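Local coordinates for nucleoside diphosphate kinase (Encephalitozoon cuniculi, PDB 3MPD), which probably transfers the gamma phosphate of ATP to nucleoside diphosphates through a phosphohistidine intermediate, supplying the cell with nucleoside triphosphates other than ATP, at residues Glu64-Glu67 / Asp68-Gly72. Sequence-based numbering, arbitrary orientation.
Sequences EMVE and DMMSG
Met-70 lays its thioether against two side chains from the preceding turn: its SD lies 4.1 Å from CG1 of Val-66, and its CE comes to 4.0 Å from OE2 of Glu-67. CG1 of Val-66 stands opposite the backbone N (chi1 170°), which turns that methyl forward along the helix to the sulfur. Along the backbone the bonding changes from i+4 to i+3. The amide of Asp-68 makes a regular i to i+4 bond to Glu-64 O, 2.9 Å long with an N-H...O angle of 166°. One residue later the N of Met-69 makes two weak bonds, to Met-65 O at 3.4 Å and to Val-66 O at 3.0 Å. Met-70 N then bonds to Glu-67 O over 2.9 Å, an i to i+3 step; the donor sits 65° out of the carbonyl plane and so is not on a lone pair. Gly-72, with a positive phi, is the first residue to leave helical angles. In the second shell, Arg-46 forms a salt bridge with OE2 of Glu-67 and also touches Met-70, while Leu-49 packs against Val-66, Met-69 and Met-70, joining this turn to helix 46-52. The buried side chain of Met-69, bent at both chi2 and chi3, reaches Tyr-53 and Lys-13, which probably binds ATP. This is the weakly bonded C-terminal turn of helix 62-69, closed off by Gly-72 and leading into strand 74-80 of the antiparallel sheet, beside the probable nucleotide site of the NDP kinase fold.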
loop_
_atom_site.group_PDB
_atom_site.type_symbol
_atom_site.label_atom_id
_atom_site.label_comp_id
_atom_site.label_asym_id
_atom_site.label_seq_id
_atom_site.Cartn_x
_atom_site.Cartn_y
_atom_site.Cartn_z
ATOM N N GLU A 64 23.218 -8.875 -12.780
ATOM C CA GLU A 64 23.092 -9.015 -11.336
ATOM C C GLU A 64 22.082 -7.988 -10.780
ATOM O O GLU A 64 21.240 -8.366 -9.993
ATOM C CB GLU A 64 24.446 -8.875 -10.631
ATOM C CG GLU A 64 25.423 -10.068 -10.777
ATOM C CD GLU A 64 26.158 -10.130 -12.122
ATOM O OE1 GLU A 64 25.901 -9.299 -13.023
ATOM O OE2 GLU A 64 27.011 -11.034 -12.278
ATOM N N MET A 65 22.148 -6.721 -11.217
ATOM C CA MET A 65 21.212 -5.681 -10.734
ATOM C C MET A 65 19.768 -6.092 -11.071
ATOM O O MET A 65 18.873 -5.958 -10.249
ATOM C CB MET A 65 21.524 -4.277 -11.311
ATOM C CG MET A 65 22.946 -3.740 -11.055
ATOM S SD MET A 65 23.245 -1.939 -11.336
ATOM C CE MET A 65 23.687 -1.788 -13.077
ATOM N N VAL A 66 19.547 -6.613 -12.274
ATOM C CA VAL A 66 18.213 -7.103 -12.649
ATOM C C VAL A 66 17.788 -8.315 -11.782
ATOM O O VAL A 66 16.639 -8.395 -11.307
ATOM C CB VAL A 66 18.124 -7.424 -14.173
ATOM C CG1 VAL A 66 16.817 -8.159 -14.516
ATOM C CG2 VAL A 66 18.279 -6.150 -14.988
ATOM N N GLU A 67 18.721 -9.239 -11.572
ATOM C CA GLU A 67 18.475 -10.456 -10.801
ATOM C C GLU A 67 18.033 -10.129 -9.385
ATOM O O GLU A 67 17.091 -10.743 -8.878
ATOM C CB GLU A 67 19.745 -11.295 -10.735
ATOM C CG GLU A 67 19.574 -12.772 -11.096
ATOM C CD GLU A 67 19.468 -13.003 -12.605
ATOM O OE1 GLU A 67 20.449 -13.499 -13.231
ATOM O OE2 GLU A 67 18.392 -12.678 -13.163
ATOM N N ASP A 68 18.723 -9.169 -8.765
ATOM C CA ASP A 68 18.392 -8.682 -7.429
ATOM C C ASP A 68 16.946 -8.180 -7.342
ATOM O O ASP A 68 16.299 -8.312 -6.293
ATOM C CB ASP A 68 19.340 -7.545 -6.997
ATOM C CG ASP A 68 20.747 -8.038 -6.603
ATOM O OD1 ASP A 68 20.941 -9.254 -6.329
ATOM O OD2 ASP A 68 21.669 -7.182 -6.565
ATOM N N MET A 69 16.447 -7.588 -8.424
ATOM C CA MET A 69 15.093 -7.036 -8.410
ATOM C C MET A 69 14.062 -8.132 -8.675
ATOM O O MET A 69 12.871 -7.892 -8.548
ATOM C CB MET A 69 14.948 -5.873 -9.399
ATOM C CG MET A 69 15.542 -4.566 -8.886
ATOM S SD MET A 69 14.613 -3.957 -7.467
ATOM C CE MET A 69 13.077 -3.506 -8.251
ATOM N N MET A 70 14.525 -9.334 -9.015
ATOM C CA MET A 70 13.618 -10.450 -9.301
ATOM C C MET A 70 13.400 -11.424 -8.131
ATOM O O MET A 70 12.643 -12.398 -8.271
ATOM C CB MET A 70 14.099 -11.217 -10.532
ATOM C CG MET A 70 13.393 -10.838 -11.822
ATOM S SD MET A 70 14.496 -11.247 -13.157
ATOM C CE MET A 70 14.388 -13.046 -13.223
ATOM N N SER A 71 14.031 -11.149 -6.990
ATOM C CA SER A 71 14.112 -12.084 -5.861
ATOM C C SER A 71 12.842 -12.121 -5.007
ATOM O O SER A 71 12.775 -12.840 -3.996
ATOM C CB SER A 71 15.337 -11.769 -4.980
ATOM O OG SER A 71 15.191 -10.526 -4.263
ATOM N N GLY A 72 11.836 -11.345 -5.393
ATOM C CA GLY A 72 10.596 -11.334 -4.638
ATOM C C GLY A 72 9.659 -10.201 -4.980
ATOM O O GLY A 72 9.950 -9.366 -5.843
#